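PDB 2DY1: elongation factor G from Thermus thermophilus, which binds GTP and a magnesium ion and, as a member of the elongation factor G family, probably acts as a GTPase in the elongation phase of translation. Local coordinates for residues 290-295 with 300-305; 327-332 with 336-341; 571-576 with 596-601; 623-628 with 637-642. All blocks are in the same frame, centred on the assembly; numbering follows the deposited sequence.

Contact 1: 290-295 with 300-305; sequences KVQVDP and VAYLRL
Strands 290-294 and 300-305 run antiparallel at 158°, their axes 4.9 Å apart at closest, with K290 opposite Y302 and Q292 opposite V300 as hydrogen-bonded pairs and V291 facing A301 in the non-hydrogen-bonded pair between them. Y302 N donates to K290 O over 2.9 Å, while Q292 and V300 exchange bonds in both directions. K290, Q292, V300 and Y302 share one face of the sheet, and there the tyrosine ring lies across its neighbours on the facing strand. The K290 chain crosses the tyrosine at a slant, CG 3.5 Å from Y302 CB, then bends at chi3 (-81°) to carry CE over one face of the ring toward its rim. From there K290 NZ makes a salt bridge to E90 and hydrogen bonds to T64 O and, over 2.9 Å, to Q292 OE1; its cation-pi attraction to the ring is at most weak. Q292 CG packs 3.6 Å from Y302 OH, with amide and ring planes 71° apart. The two strands form a beta hairpin in domain 2 of elongation factor G, and its K290 side reaches the GTP-binding domain through E90, T64 and R63, the last also bonded to Q292 OE1. Q292 NE2 in turn holds D294 OD2 in its amide plane at 2.9 Å, and R439 makes a salt bridge to the same oxygen. A water joins D294 OD1 to Y302 OH, 2.9 Å from the hydroxyl. A leucine in place of Y302 would probably leave this water without its hydroxyl partner and strip K290 CE of the ring face beneath it.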
loop_
_atom_site.group_PDB
_atom_site.type_symbol
_atom_site.label_atom_id
_atom_site.label_comp_id
_atom_site.label_asym_id
_atom_site.label_seq_id
_atom_site.Cartn_x
_atom_site.Cartn_y
_atom_site.Cartn_z
ATOM N N LYS A 290 4.803 6.210 -10.831
ATOM C CA LYS A 290 5.685 6.307 -9.656
ATOM C C LYS A 290 6.669 7.435 -9.838
ATOM O O LYS A 290 6.898 7.927 -10.959
ATOM C CB LYS A 290 6.464 5.003 -9.390
ATOM C CG LYS A 290 7.528 4.690 -10.415
ATOM C CD LYS A 290 8.496 3.586 -9.964
ATOM C CE LYS A 290 9.577 4.169 -9.037
ATOM N NZ LYS A 290 10.323 3.101 -8.274
ATOM N N VAL A 291 7.297 7.808 -8.727
ATOM C CA VAL A 291 8.257 8.894 -8.729
ATOM C C VAL A 291 9.453 8.509 -7.868
ATOM O O VAL A 291 9.279 7.824 -6.854
ATOM C CB VAL A 291 7.622 10.161 -8.104
ATOM C CG1 VAL A 291 8.696 11.205 -7.799
ATOM C CG2 VAL A 291 6.576 10.756 -9.067
ATOM N N GLN A 292 10.653 8.860 -8.320
ATOM C CA GLN A 292 11.855 8.676 -7.483
ATOM C C GLN A 292 12.419 10.070 -7.242
ATOM O O GLN A 292 12.302 10.933 -8.095
ATOM C CB GLN A 292 12.978 7.900 -8.183
ATOM C CG GLN A 292 12.802 6.401 -8.281
ATOM C CD GLN A 292 12.661 5.734 -6.922
ATOM O OE1 GLN A 292 11.647 5.113 -6.626
ATOM N NE2 GLN A 292 13.701 5.857 -6.088
ATOM N N VAL A 293 13.025 10.299 -6.077
ATOM C CA VAL A 293 13.732 11.567 -5.833
ATOM C C VAL A 293 15.038 11.032 -5.221
ATOM O O VAL A 293 15.265 11.127 -4.014
ATOM C CB VAL A 293 12.996 12.513 -4.830
ATOM C CG1 VAL A 293 13.717 13.858 -4.754
ATOM C CG2 VAL A 293 11.559 12.739 -5.258
ATOM N N ASP A 294 15.862 10.405 -6.063
ATOM C CA ASP A 294 17.125 9.795 -5.621
ATOM C C ASP A 294 18.154 10.871 -5.305
ATOM O O ASP A 294 18.283 11.846 -6.034
ATOM C CB ASP A 294 17.707 8.884 -6.717
ATOM C CG ASP A 294 16.882 7.616 -6.955
ATOM O OD1 ASP A 294 16.850 7.126 -8.109
ATOM O OD2 ASP A 294 16.280 7.090 -6.002
ATOM N N PRO A 295 18.905 10.707 -4.208
ATOM C CA PRO A 295 19.911 11.722 -3.885
ATOM C C PRO A 295 20.829 12.008 -5.077
ATOM O O PRO A 295 21.293 11.082 -5.757
ATOM C CB PRO A 295 20.671 11.093 -2.722
ATOM C CG PRO A 295 19.611 10.304 -2.023
ATOM C CD PRO A 295 18.845 9.663 -3.174
ATOM N N VAL A 300 12.484 12.289 -10.625
ATOM C CA VAL A 300 12.299 11.614 -11.901
ATOM C C VAL A 300 10.901 11.000 -11.854
ATOM O O VAL A 300 10.573 10.271 -10.923
ATOM C CB VAL A 300 13.340 10.481 -12.135
ATOM C CG1 VAL A 300 12.998 9.724 -13.413
ATOM C CG2 VAL A 300 14.736 11.070 -12.246
ATOM N N ALA A 301 10.082 11.310 -12.858
ATOM C CA ALA A 301 8.723 10.797 -12.954
ATOM C C ALA A 301 8.761 9.628 -13.923
ATOM O O ALA A 301 9.412 9.686 -14.976
ATOM C CB ALA A 301 7.772 11.894 -13.463
ATOM N N TYR A 302 8.097 8.539 -13.546
ATOM C CA TYR A 302 8.065 7.356 -14.385
ATOM C C TYR A 302 6.698 7.289 -15.022
ATOM O O TYR A 302 5.681 7.189 -14.341
ATOM C CB TYR A 302 8.356 6.120 -13.537
ATOM C CG TYR A 302 9.790 6.138 -13.041
ATOM C CD1 TYR A 302 10.780 5.383 -13.660
ATOM C CD2 TYR A 302 10.157 6.959 -11.979
ATOM C CE1 TYR A 302 12.112 5.452 -13.223
ATOM C CE2 TYR A 302 11.483 7.031 -11.547
ATOM C CZ TYR A 302 12.437 6.284 -12.167
ATOM O OH TYR A 302 13.735 6.377 -11.720
ATOM N N LEU A 303 6.708 7.356 -16.348
ATOM C CA LEU A 303 5.479 7.418 -17.116
ATOM C C LEU A 303 5.225 6.199 -17.943
ATOM O O LEU A 303 6.111 5.732 -18.636
ATOM C CB LEU A 303 5.551 8.595 -18.095
ATOM C CG LEU A 303 5.198 10.024 -17.716
ATOM C CD1 LEU A 303 6.032 10.478 -16.538
ATOM C CD2 LEU A 303 5.455 10.918 -18.942
ATOM N N ARG A 304 4.000 5.692 -17.878
ATOM C CA ARG A 304 3.612 4.591 -18.754
ATOM C C ARG A 304 2.844 5.244 -19.902
ATOM O O ARG A 304 1.913 6.019 -19.660
ATOM C CB ARG A 304 2.683 3.610 -18.049
ATOM C CG ARG A 304 1.886 2.715 -19.044
ATOM C CD ARG A 304 2.787 1.773 -19.845
ATOM N NE ARG A 304 2.088 1.306 -21.049
ATOM C CZ ARG A 304 1.203 0.317 -21.099
ATOM N NH1 ARG A 304 0.879 -0.380 -20.010
ATOM N NH2 ARG A 304 0.591 0.063 -22.259
ATOM N N LEU A 305 3.245 4.941 -21.132
ATOM C CA LEU A 305 2.539 5.451 -22.312
ATOM C C LEU A 305 1.597 4.314 -22.700
ATOM O O LEU A 305 2.029 3.267 -23.185
ATOM C CB LEU A 305 3.536 5.747 -23.441
ATOM C CG LEU A 305 2.956 6.327 -24.745
ATOM C CD1 LEU A 305 2.233 7.638 -24.457
ATOM C CD2 LEU A 305 4.088 6.551 -25.735
HETATM O O HOH W 1 15.653 8.063 -10.441
#

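Contact 2: 327-332 with 336-341; sequences HLYVPM and LLEVEE
Strands 328-332 and 336-339 pair antiparallel at 143°, 4.3 Å apart at closest approach; V330 and L337 form a hydrogen-bonded pair with two 2.8 Å bonds, V330 N to L337 O and L337 N to V330 O. Y329 faces E338, and P331 faces L336, in non-hydrogen-bonded pairs on the other face. There the Y329 ring leans along the E338 backbone, with CE1 3.8 Å from E338 CB, while L336 CB abuts Y329 CB and L336 CD2 reaches P331 CB. E338 CG lies anti to the backbone N (chi1 -173°), and the extended chain carries its carboxylate to H327. H327 ND1 donates to E338 OE2 at 2.6 Å, the oxygen near the ring plane but met on its syn side, 30° out of the carboxylate plane. One water links E338 OE1 to Y329 OH; another accepts from L328 N and lies 2.7 Å from E338 OE2. On the opposite face V330 CG2 meets V339 CG1 at 3.9 Å. Strand 335-343 of this beta hairpin pairs on with 309-310, and 323-332 with 314-316, in the antiparallel beta structure of domain 2, and V330, P331 and M332 rest on strand 65-71 of the GTP-binding domain.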
loop_
_atom_site.group_PDB
_atom_site.type_symbol
_atom_site.label_atom_id
_atom_site.label_comp_id
_atom_site.label_asym_id
_atom_site.label_seq_id
_atom_site.Cartn_x
_atom_site.Cartn_y
_atom_site.Cartn_z
ATOM N N HIS A 327 13.633 15.574 -24.512
ATOM C CA HIS A 327 14.392 14.333 -24.637
ATOM C C HIS A 327 13.532 13.217 -24.064
ATOM O O HIS A 327 12.792 13.417 -23.093
ATOM C CB HIS A 327 15.707 14.402 -23.850
ATOM C CG HIS A 327 16.650 15.454 -24.340
ATOM N ND1 HIS A 327 17.496 15.257 -25.411
ATOM C CD2 HIS A 327 16.844 16.732 -23.937
ATOM C CE1 HIS A 327 18.166 16.371 -25.650
ATOM N NE2 HIS A 327 17.787 17.281 -24.771
ATOM N N LEU A 328 13.607 12.053 -24.690
ATOM C CA LEU A 328 12.860 10.888 -24.230
ATOM C C LEU A 328 13.869 9.916 -23.640
ATOM O O LEU A 328 14.903 9.666 -24.251
ATOM C CB LEU A 328 12.146 10.210 -25.400
ATOM C CG LEU A 328 11.135 11.093 -26.154
ATOM C CD1 LEU A 328 10.519 10.292 -27.276
ATOM C CD2 LEU A 328 10.046 11.599 -25.208
ATOM N N TYR A 329 13.566 9.376 -22.456
ATOM C CA TYR A 329 14.469 8.416 -21.821
ATOM C C TYR A 329 13.702 7.213 -21.322
ATOM O O TYR A 329 12.601 7.369 -20.797
ATOM C CB TYR A 329 15.143 9.015 -20.582
ATOM C CG TYR A 329 15.926 10.273 -20.806
ATOM C CD1 TYR A 329 17.237 10.222 -21.255
ATOM C CD2 TYR A 329 15.344 11.516 -20.585
ATOM C CE1 TYR A 329 17.958 11.395 -21.484
ATOM C CE2 TYR A 329 16.050 12.684 -20.803
ATOM C CZ TYR A 329 17.355 12.612 -21.255
ATOM O OH TYR A 329 18.047 13.778 -21.472
ATOM N N VAL A 330 14.298 6.037 -21.477
ATOM C CA VAL A 330 13.717 4.798 -20.966
ATOM C C VAL A 330 14.601 4.457 -19.771
ATOM O O VAL A 330 15.828 4.498 -19.863
ATOM C CB VAL A 330 13.793 3.658 -21.988
ATOM C CG1 VAL A 330 13.499 2.350 -21.304
ATOM C CG2 VAL A 330 12.765 3.883 -23.124
ATOM N N PRO A 331 13.987 4.103 -18.633
ATOM C CA PRO A 331 14.769 3.766 -17.442
ATOM C C PRO A 331 15.181 2.303 -17.379
ATOM O O PRO A 331 14.475 1.418 -17.857
ATOM C CB PRO A 331 13.834 4.120 -16.300
ATOM C CG PRO A 331 12.472 3.861 -16.871
ATOM C CD PRO A 331 12.551 4.221 -18.331
ATOM N N MET A 332 16.379 2.074 -16.846
ATOM C CA MET A 332 16.884 0.716 -16.625
ATOM C C MET A 332 17.417 0.854 -15.219
ATOM O O MET A 332 18.546 1.316 -15.009
ATOM C CB MET A 332 18.011 0.330 -17.579
ATOM C CG MET A 332 18.564 -1.057 -17.275
ATOM S SD MET A 332 19.659 -1.679 -18.574
ATOM C CE MET A 332 18.515 -2.084 -19.793
ATOM N N LEU A 336 19.010 6.349 -16.975
ATOM C CA LEU A 336 18.040 6.843 -17.959
ATOM C C LEU A 336 18.742 6.752 -19.302
ATOM O O LEU A 336 19.806 7.352 -19.496
ATOM C CB LEU A 336 17.636 8.288 -17.672
ATOM C CG LEU A 336 16.776 8.539 -16.434
ATOM C CD1 LEU A 336 16.418 10.012 -16.341
ATOM C CD2 LEU A 336 15.515 7.684 -16.517
ATOM N N LEU A 337 18.159 5.990 -20.225
ATOM C CA LEU A 337 18.756 5.785 -21.542
ATOM C C LEU A 337 17.969 6.586 -22.579
ATOM O O LEU A 337 16.768 6.402 -22.722
ATOM C CB LEU A 337 18.710 4.288 -21.897
ATOM C CG LEU A 337 19.121 3.339 -20.756
ATOM C CD1 LEU A 337 18.884 1.893 -21.148
ATOM C CD2 LEU A 337 20.576 3.565 -20.409
ATOM N N GLU A 338 18.647 7.462 -23.317
ATOM C CA GLU A 338 17.934 8.280 -24.287
ATOM C C GLU A 338 17.501 7.487 -25.518
ATOM O O GLU A 338 18.232 6.627 -26.029
ATOM C CB GLU A 338 18.782 9.498 -24.693
ATOM C CG GLU A 338 18.002 10.465 -25.572
ATOM C CD GLU A 338 18.596 11.862 -25.636
ATOM O OE1 GLU A 338 19.751 12.066 -25.200
ATOM O OE2 GLU A 338 17.892 12.763 -26.132
ATOM N N VAL A 339 16.282 7.753 -25.968
ATOM C CA VAL A 339 15.742 7.090 -27.139
ATOM C C VAL A 339 15.212 8.164 -28.075
ATOM O O VAL A 339 14.994 9.290 -27.658
ATOM C CB VAL A 339 14.617 6.090 -26.790
ATOM C CG1 VAL A 339 15.204 4.966 -25.922
ATOM C CG2 VAL A 339 13.454 6.783 -26.086
ATOM N N GLU A 340 15.015 7.802 -29.334
ATOM C CA GLU A 340 14.551 8.765 -30.317
ATOM C C GLU A 340 13.060 8.695 -30.615
ATOM O O GLU A 340 12.555 9.494 -31.405
ATOM C CB GLU A 340 15.356 8.619 -31.610
ATOM C CG GLU A 340 16.857 8.794 -31.410
ATOM C CD GLU A 340 17.207 10.020 -30.577
ATOM O OE1 GLU A 340 16.778 11.139 -30.942
ATOM O OE2 GLU A 340 17.913 9.864 -29.553
ATOM N N GLU A 341 12.358 7.742 -30.003
ATOM C CA GLU A 341 10.918 7.637 -30.172
ATOM C C GLU A 341 10.401 6.734 -29.075
ATOM O O GLU A 341 11.167 5.968 -28.498
ATOM C CB GLU A 341 10.544 7.025 -31.525
ATOM C CG GLU A 341 10.934 5.564 -31.678
ATOM C CD GLU A 341 10.563 5.001 -33.043
ATOM O OE1 GLU A 341 9.682 5.589 -33.715
ATOM O OE2 GLU A 341 11.141 3.963 -33.435
HETATM O O HOH W 2 15.400 12.072 -26.981
HETATM O O HOH W 3 20.327 13.548 -22.905
#

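Contact 3: 571-576 with 596-601; sequences LLEPIY and ARRGRI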
loop_
_atom_site.group_PDB
_atom_site.type_symbol
_atom_site.label_atom_id
_atom_site.label_comp_id
_atom_site.label_asym_id
_atom_site.label_seq_id
_atom_site.Cartn_x
_atom_site.Cartn_y
_atom_site.Cartn_z
ATOM N N LEU A 571 -11.115 10.434 34.060
ATOM C CA LEU A 571 -10.271 10.223 32.883
ATOM C C LEU A 571 -10.826 9.161 31.945
ATOM O O LEU A 571 -11.306 8.113 32.384
ATOM C CB LEU A 571 -8.865 9.819 33.325
ATOM C CG LEU A 571 -7.779 9.833 32.244
ATOM C CD1 LEU A 571 -7.466 11.268 31.847
ATOM C CD2 LEU A 571 -6.530 9.150 32.777
ATOM N N LEU A 572 -10.757 9.439 30.645
ATOM C CA LEU A 572 -11.240 8.512 29.626
ATOM C C LEU A 572 -10.082 8.154 28.700
ATOM O O LEU A 572 -9.164 8.945 28.520
ATOM C CB LEU A 572 -12.349 9.156 28.790
ATOM C CG LEU A 572 -13.611 9.652 29.500
ATOM C CD1 LEU A 572 -14.521 10.306 28.474
ATOM C CD2 LEU A 572 -14.329 8.486 30.178
ATOM N N GLU A 573 -10.127 6.957 28.126
ATOM C CA GLU A 573 -9.084 6.534 27.197
ATOM C C GLU A 573 -9.741 5.909 25.987
ATOM O O GLU A 573 -10.849 5.386 26.070
ATOM C CB GLU A 573 -8.128 5.528 27.857
ATOM C CG GLU A 573 -8.729 4.165 28.124
ATOM C CD GLU A 573 -7.727 3.223 28.773
ATOM O OE1 GLU A 573 -6.574 3.169 28.298
ATOM O OE2 GLU A 573 -8.092 2.534 29.751
ATOM N N PRO A 574 -9.071 5.963 24.824
ATOM C CA PRO A 574 -9.724 5.354 23.669
ATOM C C PRO A 574 -9.624 3.833 23.671
ATOM O O PRO A 574 -8.584 3.267 24.002
ATOM C CB PRO A 574 -9.014 6.004 22.483
ATOM C CG PRO A 574 -7.683 6.352 23.018
ATOM C CD PRO A 574 -7.934 6.804 24.424
ATOM N N ILE A 575 -10.737 3.193 23.319
ATOM C CA ILE A 575 -10.843 1.739 23.242
ATOM C C ILE A 575 -10.980 1.372 21.770
ATOM O O ILE A 575 -11.740 1.999 21.037
ATOM C CB ILE A 575 -12.098 1.230 24.000
ATOM C CG1 ILE A 575 -12.005 1.608 25.481
ATOM C CG2 ILE A 575 -12.240 -0.292 23.827
ATOM C CD1 ILE A 575 -10.725 1.177 26.169
ATOM N N TYR A 576 -10.237 0.362 21.331
ATOM C CA TYR A 576 -10.282 -0.064 19.940
ATOM C C TYR A 576 -10.789 -1.491 19.779
ATOM O O TYR A 576 -10.702 -2.304 20.708
ATOM C CB TYR A 576 -8.878 0.033 19.312
ATOM C CG TYR A 576 -8.493 1.428 18.851
ATOM C CD1 TYR A 576 -8.504 2.508 19.737
ATOM C CD2 TYR A 576 -8.174 1.674 17.510
ATOM C CE1 TYR A 576 -8.215 3.806 19.290
ATOM C CE2 TYR A 576 -7.882 2.956 17.057
ATOM C CZ TYR A 576 -7.911 4.019 17.955
ATOM O OH TYR A 576 -7.675 5.295 17.498
ATOM N N ALA A 596 -2.953 -9.651 28.925
ATOM C CA ALA A 596 -1.985 -8.777 29.581
ATOM C C ALA A 596 -2.091 -7.342 29.059
ATOM O O ALA A 596 -1.540 -6.413 29.652
ATOM C CB ALA A 596 -0.570 -9.309 29.370
ATOM N N ARG A 597 -2.798 -7.167 27.946
ATOM C CA ARG A 597 -2.979 -5.838 27.361
ATOM C C ARG A 597 -4.354 -5.286 27.743
ATOM O O ARG A 597 -4.862 -4.356 27.117
ATOM C CB ARG A 597 -2.845 -5.905 25.832
ATOM C CG ARG A 597 -1.429 -6.209 25.330
ATOM C CD ARG A 597 -1.403 -6.451 23.819
ATOM N NE ARG A 597 -0.113 -6.966 23.355
ATOM C CZ ARG A 597 0.969 -6.223 23.127
ATOM N NH1 ARG A 597 0.938 -4.907 23.306
ATOM N NH2 ARG A 597 2.096 -6.804 22.734
ATOM N N ARG A 598 -4.944 -5.872 28.783
ATOM C CA ARG A 598 -6.258 -5.471 29.271
ATOM C C ARG A 598 -7.315 -5.674 28.204
ATOM O O ARG A 598 -8.306 -4.947 28.154
ATOM C CB ARG A 598 -6.252 -4.003 29.706
ATOM C CG ARG A 598 -5.275 -3.685 30.823
ATOM C CD ARG A 598 -5.548 -2.308 31.409
ATOM N NE ARG A 598 -5.050 -1.223 30.566
ATOM C CZ ARG A 598 -5.741 -0.126 30.266
ATOM N NH1 ARG A 598 -6.975 0.035 30.734
ATOM N NH2 ARG A 598 -5.191 0.820 29.511
ATOM N N GLY A 599 -7.105 -6.668 27.351
ATOM C CA GLY A 599 -8.060 -6.934 26.294
ATOM C C GLY A 599 -9.284 -7.709 26.748
ATOM O O GLY A 599 -9.242 -8.471 27.716
ATOM N N ARG A 600 -10.385 -7.504 26.037
ATOM C CA ARG A 600 -11.628 -8.185 26.335
ATOM C C ARG A 600 -12.014 -8.990 25.110
ATOM O O ARG A 600 -12.377 -8.429 24.071
ATOM C CB ARG A 600 -12.727 -7.173 26.672
ATOM C CG ARG A 600 -14.070 -7.479 26.027
ATOM C CD ARG A 600 -15.203 -6.759 26.721
ATOM N NE ARG A 600 -16.437 -6.851 25.948
ATOM C CZ ARG A 600 -17.624 -6.451 26.389
ATOM N NH1 ARG A 600 -17.743 -5.932 27.604
ATOM N NH2 ARG A 600 -18.693 -6.560 25.610
ATOM N N ILE A 601 -11.923 -10.308 25.229
ATOM C CA ILE A 601 -12.265 -11.175 24.115
ATOM C C ILE A 601 -13.771 -11.123 23.914
ATOM O O ILE A 601 -14.535 -11.344 24.850
ATOM C CB ILE A 601 -11.823 -12.632 24.384
ATOM C CG1 ILE A 601 -10.337 -12.659 24.755
ATOM C CG2 ILE A 601 -12.058 -13.485 23.141
ATOM C CD1 ILE A 601 -9.810 -14.035 25.099
#
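A Schellman motif closing helix 587-596 places R598 opposite the long strand 569-583 in the C-terminal domain, where its side chain meets E573 in a bidentate salt bridge. R598 is the C-prime residue of the motif, with a positive phi of 62°; its own N-H turns back to the carbonyl of Q595, and that of G599 to the carbonyl of L594. The two side chains approach from opposite directions. The guanidinium presents its end, NH1 and NH2 together, to the carboxylate. R598 NH1 donates to E573 OE2 over 2.9 Å, and R598 NH2 to E573 OE1 over 3.0 Å, both bonds nearly straight. OE1 is approached on its syn lone pair, and OE2 also on the syn side, slightly out of the carboxylate plane. The two flat groups are almost coplanar, 20° apart, and the paired bonds should resist rotation of either group. E573 reaches out with CG between the backbone N and the carbonyl carbon (chi1 70°) and extends beyond it, whereas the arginine bends at chi3 to bring its end round. The glutamate is buried, packed beside P618, Y456 and V649, and its two oxygens both find a donor on the one guanidinium, an ion pairing that probably favours the charged carboxylate. P618 of strand 610-618 and L653 of helix 651-663 also touch the arginine, and E621 adds a weak, long ion pair to its NH2. Two-nitrogen, end-on pairing of this kind is the classic bidentate arginine-carboxylate salt bridge, here tying a helix C-terminus to a strand of the domain's antiparallel sheet.

Contact 4: 623-628 with 637-642; sequences LEYYKA and GAYTLE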
loop_
_atom_site.group_PDB
_atom_site.type_symbol
_atom_site.label_atom_id
_atom_site.label_comp_id
_atom_site.label_asym_id
_atom_site.label_seq_id
_atom_site.Cartn_x
_atom_site.Cartn_y
_atom_site.Cartn_z
ATOM N N LEU A 623 -0.315 0.155 20.846
ATOM C CA LEU A 623 0.280 1.061 19.872
ATOM C C LEU A 623 1.420 0.409 19.098
ATOM O O LEU A 623 1.778 0.859 18.006
ATOM C CB LEU A 623 0.751 2.337 20.553
ATOM C CG LEU A 623 -0.392 3.318 20.843
ATOM C CD1 LEU A 623 0.089 4.408 21.770
ATOM C CD2 LEU A 623 -0.896 3.908 19.534
ATOM N N GLU A 624 2.003 -0.646 19.665
ATOM C CA GLU A 624 3.068 -1.356 18.970
ATOM C C GLU A 624 2.714 -2.815 18.810
ATOM O O GLU A 624 3.596 -3.668 18.735
ATOM C CB GLU A 624 4.405 -1.227 19.704
ATOM C CG GLU A 624 4.945 0.181 19.684
ATOM C CD GLU A 624 6.429 0.243 19.916
ATOM O OE1 GLU A 624 6.894 -0.250 20.964
ATOM O OE2 GLU A 624 7.132 0.794 19.047
ATOM N N TYR A 625 1.420 -3.109 18.741
ATOM C CA TYR A 625 0.990 -4.484 18.573
ATOM C C TYR A 625 1.592 -5.010 17.264
ATOM O O TYR A 625 1.948 -6.183 17.166
ATOM C CB TYR A 625 -0.543 -4.561 18.538
ATOM C CG TYR A 625 -1.094 -5.962 18.709
ATOM C CD1 TYR A 625 -1.904 -6.538 17.730
ATOM C CD2 TYR A 625 -0.799 -6.716 19.849
ATOM C CE1 TYR A 625 -2.409 -7.839 17.880
ATOM C CE2 TYR A 625 -1.296 -8.016 20.007
ATOM C CZ TYR A 625 -2.097 -8.565 19.021
ATOM O OH TYR A 625 -2.584 -9.844 19.170
ATOM N N TYR A 626 1.740 -4.131 16.271
ATOM C CA TYR A 626 2.297 -4.537 14.984
ATOM C C TYR A 626 3.702 -5.129 15.121
ATOM O O TYR A 626 4.102 -5.951 14.304
ATOM C CB TYR A 626 2.309 -3.358 13.983
ATOM C CG TYR A 626 3.325 -2.265 14.255
ATOM C CD1 TYR A 626 3.097 -1.295 15.233
ATOM C CD2 TYR A 626 4.503 -2.181 13.503
ATOM C CE1 TYR A 626 4.004 -0.272 15.450
ATOM C CE2 TYR A 626 5.424 -1.157 13.717
ATOM C CZ TYR A 626 5.166 -0.205 14.689
ATOM O OH TYR A 626 6.064 0.819 14.876
ATOM N N LYS A 627 4.438 -4.729 16.156
ATOM C CA LYS A 627 5.795 -5.246 16.361
ATOM C C LYS A 627 5.804 -6.597 17.064
ATOM O O LYS A 627 6.693 -7.413 16.836
ATOM C CB LYS A 627 6.640 -4.265 17.185
ATOM C CG LYS A 627 7.038 -2.986 16.459
ATOM C CD LYS A 627 8.036 -2.173 17.282
ATOM C CE LYS A 627 8.450 -0.913 16.549
ATOM N NZ LYS A 627 9.348 -0.043 17.378
ATOM N N ALA A 628 4.803 -6.834 17.901
ATOM C CA ALA A 628 4.723 -8.069 18.671
ATOM C C ALA A 628 3.970 -9.218 18.013
ATOM O O ALA A 628 4.251 -10.386 18.294
ATOM C CB ALA A 628 4.106 -7.771 20.038
ATOM N N GLY A 637 0.430 -14.493 11.761
ATOM C CA GLY A 637 -0.687 -13.652 12.149
ATOM C C GLY A 637 -0.875 -12.349 11.387
ATOM O O GLY A 637 0.040 -11.834 10.745
ATOM N N ALA A 638 -2.094 -11.827 11.472
ATOM C CA ALA A 638 -2.477 -10.568 10.843
ATOM C C ALA A 638 -3.441 -9.922 11.832
ATOM O O ALA A 638 -3.996 -10.604 12.696
ATOM C CB ALA A 638 -3.171 -10.827 9.508
ATOM N N TYR A 639 -3.652 -8.617 11.719
ATOM C CA TYR A 639 -4.543 -7.944 12.656
ATOM C C TYR A 639 -5.088 -6.644 12.088
ATOM O O TYR A 639 -4.539 -6.093 11.136
ATOM C CB TYR A 639 -3.775 -7.615 13.940
ATOM C CG TYR A 639 -2.960 -6.347 13.813
ATOM C CD1 TYR A 639 -3.521 -5.098 14.106
ATOM C CD2 TYR A 639 -1.664 -6.378 13.299
ATOM C CE1 TYR A 639 -2.814 -3.917 13.877
ATOM C CE2 TYR A 639 -0.948 -5.204 13.066
ATOM C CZ TYR A 639 -1.531 -3.978 13.351
ATOM O OH TYR A 639 -0.846 -2.820 13.067
ATOM N N THR A 640 -6.168 -6.160 12.691
ATOM C CA THR A 640 -6.762 -4.884 12.310
ATOM C C THR A 640 -7.196 -4.210 13.611
ATOM O O THR A 640 -7.713 -4.866 14.519
ATOM C CB THR A 640 -8.019 -5.040 11.415
ATOM O OG1 THR A 640 -9.063 -5.681 12.158
ATOM C CG2 THR A 640 -7.695 -5.846 10.164
ATOM N N LEU A 641 -6.955 -2.907 13.705
ATOM C CA LEU A 641 -7.340 -2.123 14.872
ATOM C C LEU A 641 -8.229 -0.989 14.388
ATOM O O LEU A 641 -7.918 -0.334 13.394
ATOM C CB LEU A 641 -6.106 -1.535 15.567
ATOM C CG LEU A 641 -5.348 -2.392 16.579
ATOM C CD1 LEU A 641 -4.025 -1.712 16.961
ATOM C CD2 LEU A 641 -6.224 -2.601 17.815
ATOM N N GLU A 642 -9.346 -0.768 15.073
ATOM C CA GLU A 642 -10.253 0.310 14.695
ATOM C C GLU A 642 -10.842 0.936 15.945
ATOM O O GLU A 642 -11.179 0.232 16.898
ATOM C CB GLU A 642 -11.391 -0.216 13.808
ATOM C CG GLU A 642 -10.953 -0.703 12.436
ATOM C CD GLU A 642 -12.128 -1.052 11.538
ATOM O OE1 GLU A 642 -11.893 -1.363 10.350
ATOM O OE2 GLU A 642 -13.283 -1.019 12.017
HETATM O O HOH W 4 -0.061 -1.757 16.301
#
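Y639, Y625 and Y626 carry this contact between the first turn of helix 625-633 and strand 638-648. Y625 turns its edge to the face of Y639: the planes stand at 84°, the centroids are 5.7 Å apart, and Y625 CD1 lies 4.1 Å from Y639 CG, offset toward the rim of that ring. The Y625 side chain leaves the helix toward the strand, its CG trans to N (chi1 -166°), and V580 and, from helix 587-596, V590 and L594 also pack against it. The far end of Y639 passes on to the next residue of the helix. Y639 OH sits 3.3 Å from Y626 CB, and Y639 CE2 lies 3.9 Å from the same carbon. A water that accepts from Y626 N at 3.0 Å is only weakly bonded to Y639 OH. A serine in place of Y639 would probably leave the edge of Y625 without the face it packs against and open a gap beneath Y626 CB. The rings form a T-shaped aromatic pair, a junction by which a helix start packs onto a sheet strand in the alpha+beta C-terminal domain, whose helices pack on an antiparallel sheet.

The four contacts follow one another along the chain and fall into two groups on opposite sides of its centre. Contacts 1 and 2 are two beta hairpins in the beta structure of domain 2, contact 1 coming first, their centres 13 Å apart; they touch where Y302 CE1 packs 3.8 Å from P331 CB. Contacts 3 and 4, 14 Å apart between centres, lie on neighbouring strands 569-583 and 638-648, and meet where R597 packs on Y625 and A628 and Y576 on L641. Centres of contacts 2 and 3 are about 56 Å apart, consistent with an elongated, multidomain factor: one pair holds domain 2 together and sets it against the GTP-binding domain, the other packs helices on the sheet of the C-terminal domain.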